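Local coordinates for BH1974 protein (Bacillus halodurans, PDB 3ON5) that probably assists maturation or insertion of the molybdenum cofactor of xanthine dehydrogenase-type enzymes, rather than itself oxidising xanthine, at residues Lys141-Val146 / Tyr158-Asp163; Thr193-Pro198 / Ser348-Tyr353; Arg127-Arg132 / Val166-Trp171. One frame throughout, in Å; residues are numbered along the deposited sequence.

Interaction 1 (Lys141-Val146 / Tyr158-Asp163); sequences KSVFHV and YAFILD
Phe144 faces Ile161, and Val146 faces Ala159, as hydrogen-bonded pairs of an antiparallel hairpin whose strands 143-146 and 158-161 run 4.4 Å apart at their axes. The Phe144-Ile161 pair is closed by two nearly straight bonds, of which Ile161 N to Phe144 O is 2.7 Å long. Between these pairs lies the non-hydrogen-bonded couple His145-Phe160, whose side chains share one face of the sheet and run side by side. Their rings form an offset stack with centroids 4.3 Å apart and planes inclined by 12°, ND1 of His145 standing over the rim of the Phe160 ring. With CG anti to the backbone N (chi1 -180°), the imidazole leans toward the partner strand, and His145 ND1 donates to Ala159 O at 2.9 Å. That donor sits well above the carbonyl plane; the same oxygen also accepts the backbone N-H of Val146, so two bonds grip it. The ND1 bond also fixes the rotation of the imidazole that stacks on Phe160. Val143 extends this face, its CG1 lying 3.6 Å from Phe160 CB. On the other face, the Phe144 ring lies alongside Ile161, with Val146 CG1 also reaching Ile161 CD1. Beyond the paired residues, the bent Lys141 chain lays CG on Leu162 CD2 and brings NZ back to Ser142 O at 2.8 Å, with a weak bond to Leu162 O. Helix 124-139 packs on the Phe160 face through His129 and Val133, helix 176-181 packs on the Phe144 and Ile161 side, and strands 191-196 and 167-168 flank the hairpin.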
loop_
_atom_site.group_PDB
_atom_site.type_symbol
_atom_site.label_atom_id
_atom_site.label_comp_id
_atom_site.label_asym_id
_atom_site.label_seq_id
_atom_site.Cartn_x
_atom_site.Cartn_y
_atom_site.Cartn_z
ATOM N N LYS A 141 -18.699 -33.975 3.931
ATOM C CA LYS A 141 -18.041 -35.231 3.550
ATOM C C LYS A 141 -16.534 -34.993 3.224
ATOM O O LYS A 141 -16.214 -34.094 2.462
ATOM C CB LYS A 141 -18.775 -35.858 2.336
ATOM C CG LYS A 141 -18.175 -37.150 1.744
ATOM C CD LYS A 141 -18.449 -38.427 2.559
ATOM C CE LYS A 141 -17.591 -39.612 2.154
ATOM N NZ LYS A 141 -16.176 -39.477 2.616
ATOM N N SER A 142 -15.623 -35.787 3.828
ATOM C CA SER A 142 -14.176 -35.759 3.562
ATOM C C SER A 142 -13.878 -36.422 2.195
ATOM O O SER A 142 -14.679 -37.243 1.717
ATOM C CB SER A 142 -13.395 -36.463 4.676
ATOM O OG SER A 142 -13.567 -35.874 5.955
ATOM N N VAL A 143 -12.740 -36.069 1.564
ATOM C CA VAL A 143 -12.358 -36.606 0.251
ATOM C C VAL A 143 -10.913 -37.135 0.316
ATOM O O VAL A 143 -10.016 -36.413 0.737
ATOM C CB VAL A 143 -12.525 -35.534 -0.872
ATOM C CG1 VAL A 143 -12.095 -36.074 -2.239
ATOM C CG2 VAL A 143 -13.951 -34.989 -0.929
ATOM N N PHE A 144 -10.692 -38.376 -0.114
ATOM C CA PHE A 144 -9.355 -38.959 -0.110
ATOM C C PHE A 144 -8.712 -38.755 -1.469
ATOM O O PHE A 144 -9.168 -39.303 -2.471
ATOM C CB PHE A 144 -9.387 -40.453 0.265
ATOM C CG PHE A 144 -8.023 -41.028 0.561
ATOM C CD1 PHE A 144 -7.209 -41.502 -0.462
ATOM C CD2 PHE A 144 -7.557 -41.115 1.863
ATOM C CE1 PHE A 144 -5.942 -42.027 -0.185
ATOM C CE2 PHE A 144 -6.295 -41.653 2.139
ATOM C CZ PHE A 144 -5.499 -42.111 1.114
ATOM N N HIS A 145 -7.638 -37.991 -1.496
ATOM C CA HIS A 145 -6.935 -37.694 -2.733
ATOM C C HIS A 145 -5.671 -38.521 -2.851
ATOM O O HIS A 145 -4.965 -38.711 -1.866
ATOM C CB HIS A 145 -6.604 -36.198 -2.791
ATOM C CG HIS A 145 -5.878 -35.769 -4.029
ATOM N ND1 HIS A 145 -6.353 -36.081 -5.288
ATOM C CD2 HIS A 145 -4.783 -34.986 -4.159
ATOM C CE1 HIS A 145 -5.517 -35.514 -6.137
ATOM N NE2 HIS A 145 -4.560 -34.843 -5.503
ATOM N N VAL A 146 -5.383 -38.998 -4.070
ATOM C CA VAL A 146 -4.191 -39.781 -4.370
ATOM C C VAL A 146 -3.635 -39.344 -5.734
ATOM O O VAL A 146 -4.395 -39.139 -6.680
ATOM C CB VAL A 146 -4.458 -41.318 -4.317
ATOM C CG1 VAL A 146 -5.557 -41.767 -5.291
ATOM C CG2 VAL A 146 -3.172 -42.126 -4.527
ATOM N N TYR A 158 -4.535 -39.213 -11.079
ATOM C CA TYR A 158 -4.960 -38.665 -9.805
ATOM C C TYR A 158 -6.445 -38.929 -9.641
ATOM O O TYR A 158 -7.184 -38.952 -10.629
ATOM C CB TYR A 158 -4.611 -37.175 -9.647
ATOM C CG TYR A 158 -5.304 -36.196 -10.571
ATOM C CD1 TYR A 158 -6.574 -35.704 -10.270
ATOM C CD2 TYR A 158 -4.626 -35.625 -11.646
ATOM C CE1 TYR A 158 -7.182 -34.734 -11.061
ATOM C CE2 TYR A 158 -5.219 -34.641 -12.436
ATOM C CZ TYR A 158 -6.490 -34.189 -12.129
ATOM O OH TYR A 158 -7.085 -33.216 -12.883
ATOM N N ALA A 159 -6.868 -39.168 -8.394
ATOM C CA ALA A 159 -8.250 -39.472 -8.057
ATOM C C ALA A 159 -8.657 -38.830 -6.729
ATOM O O ALA A 159 -7.816 -38.544 -5.864
ATOM C CB ALA A 159 -8.442 -40.984 -7.984
ATOM N N PHE A 160 -9.966 -38.623 -6.584
ATOM C CA PHE A 160 -10.627 -38.105 -5.396
ATOM C C PHE A 160 -11.640 -39.149 -4.972
ATOM O O PHE A 160 -12.645 -39.330 -5.655
ATOM C CB PHE A 160 -11.251 -36.732 -5.668
ATOM C CG PHE A 160 -10.265 -35.689 -6.129
ATOM C CD1 PHE A 160 -9.557 -34.918 -5.207
ATOM C CD2 PHE A 160 -10.054 -35.461 -7.488
ATOM C CE1 PHE A 160 -8.667 -33.931 -5.637
ATOM C CE2 PHE A 160 -9.136 -34.498 -7.917
ATOM C CZ PHE A 160 -8.448 -33.742 -6.991
ATOM N N ILE A 161 -11.323 -39.900 -3.904
ATOM C CA ILE A 161 -12.113 -41.022 -3.389
ATOM C C ILE A 161 -13.088 -40.568 -2.273
ATOM O O ILE A 161 -12.701 -39.838 -1.357
ATOM C CB ILE A 161 -11.123 -42.112 -2.858
ATOM C CG1 ILE A 161 -10.085 -42.515 -3.949
ATOM C CG2 ILE A 161 -11.867 -43.336 -2.282
ATOM C CD1 ILE A 161 -8.791 -43.111 -3.443
ATOM N N LEU A 162 -14.341 -41.041 -2.353
ATOM C CA LEU A 162 -15.401 -40.794 -1.363
ATOM C C LEU A 162 -15.731 -42.104 -0.616
ATOM O O LEU A 162 -16.001 -42.088 0.585
ATOM C CB LEU A 162 -16.654 -40.209 -2.035
ATOM C CG LEU A 162 -16.522 -38.804 -2.620
ATOM C CD1 LEU A 162 -17.528 -38.588 -3.725
ATOM C CD2 LEU A 162 -16.607 -37.728 -1.533
ATOM N N ASP A 163 -15.655 -43.239 -1.333
ATOM C CA ASP A 163 -15.843 -44.593 -0.819
ATOM C C ASP A 163 -15.066 -45.570 -1.731
ATOM O O ASP A 163 -14.607 -45.154 -2.803
ATOM C CB ASP A 163 -17.340 -44.946 -0.719
ATOM C CG ASP A 163 -17.662 -46.074 0.251
ATOM O OD1 ASP A 163 -16.798 -46.972 0.441
ATOM O OD2 ASP A 163 -18.778 -46.069 0.816
#

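Interaction 2 (Thr193-Pro198 / Ser348-Tyr353); sequences THIYSP and SSPFSY
Ile195, on the outermost strand 191-196 of the antiparallel central-domain sheet, meets Ser349, Pro350 and Phe351 in a type I beta turn that runs from Ser349 to Ser352 near the C-terminal end of the chain. No hydrogen bond links the two segments, which meet by side-chain packing. Ile195 carries most of the contact with both of its branches. Its CG2 comes to the edge of the Phe351 ring, near the ring plane and 3.8 Å from Phe351 CE2, the two side chains running antiparallel past one another. The longer branch is extended beyond CG1 (chi2 175°), which carries CD1 out to Ser349 CB at 3.7 Å. Pro350 CD is a looser neighbour, 4.4 Å from Ile195 CG2. At Tyr196 the side chain leads off instead to Asp22 and Leu26 of helix 22-30, so successive strand residues serve different parts of the fold. Ser197 follows at the fringe, where the strand has given way to loop; its OG lies 4.1 Å from Pro350 CG, but the polar partner of that hydroxyl is Ser142 OG. The same Ser142, together with Lys141, also touches Phe351, and the terminal loop is thereby laid against two neighbouring strand ends. The turn itself is tied by side chain more firmly than by backbone: Ser352 N makes only a weak bond to Ser349 O, whereas Ser352 OG reaches that oxygen at 3.0 Å.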
loop_
_atom_site.group_PDB
_atom_site.type_symbol
_atom_site.label_atom_id
_atom_site.label_comp_id
_atom_site.label_asym_id
_atom_site.label_seq_id
_atom_site.Cartn_x
_atom_site.Cartn_y
_atom_site.Cartn_z
ATOM N N THR A 193 -0.616 -39.132 -1.085
ATOM C CA THR A 193 -1.989 -39.132 -0.595
ATOM C C THR A 193 -2.195 -37.962 0.341
ATOM O O THR A 193 -1.271 -37.537 1.037
ATOM C CB THR A 193 -2.355 -40.457 0.098
ATOM O OG1 THR A 193 -1.474 -40.675 1.202
ATOM C CG2 THR A 193 -2.342 -41.648 -0.854
ATOM N N HIS A 194 -3.422 -37.448 0.356
ATOM C CA HIS A 194 -3.849 -36.333 1.176
ATOM C C HIS A 194 -5.343 -36.393 1.383
ATOM O O HIS A 194 -6.085 -36.615 0.430
ATOM C CB HIS A 194 -3.441 -35.009 0.517
ATOM C CG HIS A 194 -3.846 -33.811 1.305
ATOM N ND1 HIS A 194 -3.014 -33.269 2.272
ATOM C CD2 HIS A 194 -4.994 -33.103 1.263
ATOM C CE1 HIS A 194 -3.680 -32.247 2.779
ATOM N NE2 HIS A 194 -4.875 -32.104 2.199
ATOM N N ILE A 195 -5.794 -36.153 2.612
ATOM C CA ILE A 195 -7.217 -36.164 2.917
ATOM C C ILE A 195 -7.702 -34.752 3.040
ATOM O O ILE A 195 -7.193 -33.969 3.849
ATOM C CB ILE A 195 -7.565 -36.982 4.186
ATOM C CG1 ILE A 195 -6.994 -38.419 4.086
ATOM C CG2 ILE A 195 -9.090 -36.982 4.439
ATOM C CD1 ILE A 195 -7.150 -39.269 5.281
ATOM N N TYR A 196 -8.706 -34.439 2.234
ATOM C CA TYR A 196 -9.372 -33.159 2.274
ATOM C C TYR A 196 -10.496 -33.284 3.241
ATOM O O TYR A 196 -11.408 -34.062 2.975
ATOM C CB TYR A 196 -9.845 -32.741 0.881
ATOM C CG TYR A 196 -8.734 -32.357 -0.066
ATOM C CD1 TYR A 196 -8.222 -31.053 -0.087
ATOM C CD2 TYR A 196 -8.247 -33.264 -1.004
ATOM C CE1 TYR A 196 -7.237 -30.674 -1.003
ATOM C CE2 TYR A 196 -7.256 -32.898 -1.919
ATOM C CZ TYR A 196 -6.751 -31.604 -1.912
ATOM O OH TYR A 196 -5.796 -31.261 -2.836
ATOM N N SER A 197 -10.403 -32.650 4.420
ATOM C CA SER A 197 -11.533 -32.791 5.359
ATOM C C SER A 197 -12.228 -31.463 5.624
ATOM O O SER A 197 -11.616 -30.408 5.437
ATOM C CB SER A 197 -11.086 -33.389 6.687
ATOM O OG SER A 197 -10.986 -34.804 6.623
ATOM N N PRO A 198 -13.507 -31.453 6.071
ATOM C CA PRO A 198 -14.140 -30.160 6.397
ATOM C C PRO A 198 -13.567 -29.589 7.706
ATOM O O PRO A 198 -12.826 -30.266 8.433
ATOM C CB PRO A 198 -15.635 -30.506 6.516
ATOM C CG PRO A 198 -15.765 -31.962 6.127
ATOM C CD PRO A 198 -14.423 -32.575 6.360
ATOM N N SER A 348 -6.558 -41.713 13.103
ATOM C CA SER A 348 -7.965 -41.433 13.406
ATOM C C SER A 348 -8.629 -40.734 12.182
ATOM O O SER A 348 -9.545 -39.917 12.341
ATOM C CB SER A 348 -8.077 -40.587 14.675
ATOM N N SER A 349 -8.152 -41.081 10.957
ATOM C CA SER A 349 -8.645 -40.546 9.681
ATOM C C SER A 349 -10.036 -41.128 9.350
ATOM O O SER A 349 -10.341 -42.239 9.806
ATOM C CB SER A 349 -7.661 -40.837 8.547
ATOM O OG SER A 349 -7.658 -42.188 8.116
ATOM N N PRO A 350 -10.898 -40.418 8.569
ATOM C CA PRO A 350 -12.220 -40.996 8.246
ATOM C C PRO A 350 -12.133 -42.103 7.190
ATOM O O PRO A 350 -13.122 -42.788 6.973
ATOM C CB PRO A 350 -13.035 -39.805 7.720
ATOM C CG PRO A 350 -12.102 -38.624 7.696
ATOM C CD PRO A 350 -10.709 -39.098 7.928
ATOM N N PHE A 351 -10.960 -42.278 6.544
ATOM C CA PHE A 351 -10.715 -43.288 5.509
ATOM C C PHE A 351 -9.805 -44.410 6.053
ATOM O O PHE A 351 -9.137 -45.108 5.286
ATOM C CB PHE A 351 -10.098 -42.636 4.253
ATOM C CG PHE A 351 -11.004 -41.633 3.577
ATOM C CD1 PHE A 351 -11.964 -42.047 2.660
ATOM C CD2 PHE A 351 -10.909 -40.280 3.868
ATOM C CE1 PHE A 351 -12.814 -41.125 2.054
ATOM C CE2 PHE A 351 -11.762 -39.360 3.259
ATOM C CZ PHE A 351 -12.707 -39.789 2.355
ATOM N N SER A 352 -9.809 -44.592 7.382
ATOM C CA SER A 352 -9.040 -45.628 8.072
ATOM C C SER A 352 -9.663 -46.983 7.829
ATOM O O SER A 352 -8.940 -47.970 7.654
ATOM C CB SER A 352 -8.977 -45.333 9.568
ATOM O OG SER A 352 -10.282 -45.176 10.108
ATOM N N TYR A 353 -11.024 -47.010 7.775
ATOM C CA TYR A 353 -11.888 -48.188 7.568
ATOM C C TYR A 353 -11.563 -48.902 6.241
ATOM O O TYR A 353 -11.850 -50.088 6.083
ATOM C CB TYR A 353 -13.378 -47.765 7.583
ATOM C CG TYR A 353 -13.871 -47.077 6.324
ATOM C CD1 TYR A 353 -13.577 -45.739 6.072
ATOM C CD2 TYR A 353 -14.680 -47.747 5.411
ATOM C CE1 TYR A 353 -14.039 -45.100 4.921
ATOM C CE2 TYR A 353 -15.151 -47.117 4.260
ATOM C CZ TYR A 353 -14.828 -45.792 4.019
ATOM O OH TYR A 353 -15.290 -45.171 2.887
#

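Interaction 3 (Arg127-Arg132 / Val166-Trp171); sequences RQHLKR and VYFGEW
Helix 124-139 lies against the outer strand 167-168 of the central-domain sheet and the corner that follows it, a helix-on-sheet contact in which His129 and Arg132, one turn apart along the helix, meet Phe168, Gly169 and Glu170. His129 is engaged in two ways. Its NE2 donates to Glu170 OE2 at 2.9 Å along an almost straight N-H line (172°). OE2 lies in the imidazole plane, while the nitrogen approaches the anti side of the carboxylate, slightly out of its plane. Ring and carboxylate planes are turned 46° apart, and the Glu170 chain, bent at chi2, brings the acid round to the nitrogen. Gly169 then supplies a CH-pi contact, its CA lying over the centre of one imidazole face, 3.5 Å from the centroid. The chain turns its corner here with phi 128°, a backbone shape in which a CB would crowd the preceding carbonyl oxygen. Phe168 points toward the helix, and the edge of its ring is met by His129 O, 3.3 Å from Phe168 CE2. Over one face of the same ring runs the extended Arg132 chain, whose CD sits above the centre at 3.9 Å. Farther out, the guanidinium continues over the ring as an off-centre cation-pi contact, with CZ 4.9 Å from the centroid and the two planes nearly parallel. Phe168 is held further by Val133 and Tyr136 of the same helix and by the ring of Phe160 on the adjoining strand 155-161. Backbone bonds of Phe168 with Phe160 and of Glu170 with Tyr158 tie the segment to strand 155-161, which the helix also touches through His129 on Phe160.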
loop_
_atom_site.group_PDB
_atom_site.type_symbol
_atom_site.label_atom_id
_atom_site.label_comp_id
_atom_site.label_asym_id
_atom_site.label_seq_id
_atom_site.Cartn_x
_atom_site.Cartn_y
_atom_site.Cartn_z
ATOM N N ARG A 127 -9.511 -27.815 -12.172
ATOM C CA ARG A 127 -10.348 -26.732 -11.638
ATOM C C ARG A 127 -11.731 -27.284 -11.291
ATOM O O ARG A 127 -12.242 -27.063 -10.189
ATOM C CB ARG A 127 -10.450 -25.575 -12.651
ATOM C CG ARG A 127 -11.256 -24.392 -12.158
ATOM C CD ARG A 127 -11.800 -23.556 -13.293
ATOM N NE ARG A 127 -12.987 -22.783 -12.891
ATOM C CZ ARG A 127 -14.244 -23.242 -12.888
ATOM N NH1 ARG A 127 -14.506 -24.499 -13.243
ATOM N NH2 ARG A 127 -15.243 -22.454 -12.511
ATOM N N GLN A 128 -12.303 -28.056 -12.226
ATOM C CA GLN A 128 -13.613 -28.685 -12.110
ATOM C C GLN A 128 -13.614 -29.720 -10.967
ATOM O O GLN A 128 -14.524 -29.699 -10.148
ATOM C CB GLN A 128 -13.970 -29.332 -13.451
ATOM C CG GLN A 128 -15.410 -29.840 -13.586
ATOM C CD GLN A 128 -15.674 -30.459 -14.952
ATOM O OE1 GLN A 128 -14.833 -31.185 -15.544
ATOM N NE2 GLN A 128 -16.875 -30.210 -15.451
ATOM N N HIS A 129 -12.574 -30.581 -10.885
ATOM C CA HIS A 129 -12.464 -31.615 -9.854
ATOM C C HIS A 129 -12.332 -31.011 -8.455
ATOM O O HIS A 129 -12.997 -31.482 -7.535
ATOM C CB HIS A 129 -11.288 -32.552 -10.114
ATOM C CG HIS A 129 -11.389 -33.314 -11.398
ATOM N ND1 HIS A 129 -12.532 -34.035 -11.729
ATOM C CD2 HIS A 129 -10.448 -33.530 -12.349
ATOM C CE1 HIS A 129 -12.274 -34.603 -12.895
ATOM N NE2 HIS A 129 -11.029 -34.339 -13.303
ATOM N N LEU A 130 -11.508 -29.967 -8.298
ATOM C CA LEU A 130 -11.307 -29.294 -7.013
ATOM C C LEU A 130 -12.592 -28.546 -6.578
ATOM O O LEU A 130 -12.879 -28.479 -5.381
ATOM C CB LEU A 130 -10.114 -28.342 -7.088
ATOM C CG LEU A 130 -8.748 -29.005 -7.309
ATOM C CD1 LEU A 130 -7.684 -27.983 -7.581
ATOM C CD2 LEU A 130 -8.360 -29.932 -6.153
ATOM N N LYS A 131 -13.392 -28.038 -7.542
ATOM C CA LYS A 131 -14.669 -27.382 -7.245
ATOM C C LYS A 131 -15.628 -28.431 -6.664
ATOM O O LYS A 131 -16.362 -28.114 -5.736
ATOM C CB LYS A 131 -15.243 -26.695 -8.501
ATOM C CG LYS A 131 -16.505 -25.846 -8.296
ATOM C CD LYS A 131 -17.803 -26.626 -8.560
ATOM C CE LYS A 131 -19.079 -25.810 -8.481
ATOM N NZ LYS A 131 -19.352 -25.287 -7.112
ATOM N N ARG A 132 -15.575 -29.685 -7.170
ATOM C CA ARG A 132 -16.386 -30.811 -6.708
ATOM C C ARG A 132 -15.933 -31.235 -5.306
ATOM O O ARG A 132 -16.782 -31.562 -4.481
ATOM C CB ARG A 132 -16.315 -31.986 -7.695
ATOM C CG ARG A 132 -17.402 -33.033 -7.469
ATOM C CD ARG A 132 -17.482 -34.032 -8.600
ATOM N NE ARG A 132 -18.559 -35.008 -8.401
ATOM C CZ ARG A 132 -18.845 -35.994 -9.252
ATOM N NH1 ARG A 132 -18.138 -36.147 -10.368
ATOM N NH2 ARG A 132 -19.839 -36.836 -8.992
ATOM N N VAL A 166 -16.821 -45.262 -5.101
ATOM C CA VAL A 166 -17.134 -43.906 -5.565
ATOM C C VAL A 166 -15.889 -43.020 -5.562
ATOM O O VAL A 166 -15.404 -42.636 -4.492
ATOM C CB VAL A 166 -18.241 -43.272 -4.700
ATOM C CG1 VAL A 166 -18.691 -41.925 -5.276
ATOM C CG2 VAL A 166 -19.421 -44.223 -4.534
ATOM N N TYR A 167 -15.410 -42.644 -6.766
ATOM C CA TYR A 167 -14.230 -41.793 -6.940
ATOM C C TYR A 167 -14.341 -40.970 -8.216
ATOM O O TYR A 167 -15.069 -41.356 -9.120
ATOM C CB TYR A 167 -12.939 -42.632 -6.959
ATOM C CG TYR A 167 -12.718 -43.450 -8.212
ATOM C CD1 TYR A 167 -13.256 -44.724 -8.342
ATOM C CD2 TYR A 167 -11.904 -42.982 -9.237
ATOM C CE1 TYR A 167 -13.029 -45.495 -9.485
ATOM C CE2 TYR A 167 -11.679 -43.741 -10.389
ATOM C CZ TYR A 167 -12.239 -45.001 -10.506
ATOM O OH TYR A 167 -12.015 -45.737 -11.649
ATOM N N PHE A 168 -13.628 -39.821 -8.280
ATOM C CA PHE A 168 -13.613 -38.947 -9.459
ATOM C C PHE A 168 -12.202 -38.386 -9.702
ATOM O O PHE A 168 -11.321 -38.576 -8.868
ATOM C CB PHE A 168 -14.632 -37.815 -9.337
ATOM C CG PHE A 168 -14.485 -36.844 -8.201
ATOM C CD1 PHE A 168 -15.108 -37.079 -6.981
ATOM C CD2 PHE A 168 -13.834 -35.628 -8.385
ATOM C CE1 PHE A 168 -15.035 -36.137 -5.946
ATOM C CE2 PHE A 168 -13.741 -34.700 -7.339
ATOM C CZ PHE A 168 -14.359 -34.954 -6.133
ATOM N N GLY A 169 -11.985 -37.762 -10.860
ATOM C CA GLY A 169 -10.684 -37.206 -11.217
ATOM C C GLY A 169 -10.163 -37.651 -12.569
ATOM O O GLY A 169 -10.948 -37.811 -13.507
ATOM N N GLU A 170 -8.835 -37.842 -12.687
ATOM C CA GLU A 170 -8.180 -38.285 -13.922
ATOM C C GLU A 170 -7.451 -39.611 -13.648
ATOM O O GLU A 170 -6.221 -39.706 -13.723
ATOM C CB GLU A 170 -7.230 -37.202 -14.490
ATOM C CG GLU A 170 -7.929 -35.915 -14.900
ATOM C CD GLU A 170 -8.991 -35.997 -15.973
ATOM O OE1 GLU A 170 -8.781 -36.723 -16.972
ATOM O OE2 GLU A 170 -10.009 -35.279 -15.845
ATOM N N TRP A 171 -8.248 -40.634 -13.300
ATOM C CA TRP A 171 -7.769 -41.972 -12.968
ATOM C C TRP A 171 -8.267 -42.953 -14.015
ATOM O O TRP A 171 -9.468 -43.224 -14.113
ATOM C CB TRP A 171 -8.219 -42.374 -11.559
ATOM C CG TRP A 171 -7.454 -43.539 -10.998
ATOM C CD1 TRP A 171 -7.776 -44.864 -11.097
ATOM C CD2 TRP A 171 -6.221 -43.478 -10.269
ATOM N NE1 TRP A 171 -6.832 -45.629 -10.450
ATOM C CE2 TRP A 171 -5.860 -44.807 -9.940
ATOM C CE3 TRP A 171 -5.403 -42.427 -9.823
ATOM C CZ2 TRP A 171 -4.690 -45.113 -9.221
ATOM C CZ3 TRP A 171 -4.245 -42.732 -9.123
ATOM C CH2 TRP A 171 -3.899 -44.059 -8.826
#

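All three contacts reach one antiparallel sheet. Interaction 1 is its buried centre, whereas interactions 2 and 3 lie at the surface toward its two outermost strands, with centres about 16 Å apart. Strand 143-149 connects interaction 1 to interaction 2 through backbone bonds from Val143 to Tyr196 and from His145 to His194; strand 155-161 connects it to interaction 3. Along the chain, interaction 1 is nested within the loop closed by interaction 3, while interaction 2 brings in a distant C-terminal segment. Chemistry follows place: backbone pairing with a ring stack in the middle, sparse apolar packing at the terminal turn, and charged and aromatic groups under the helix.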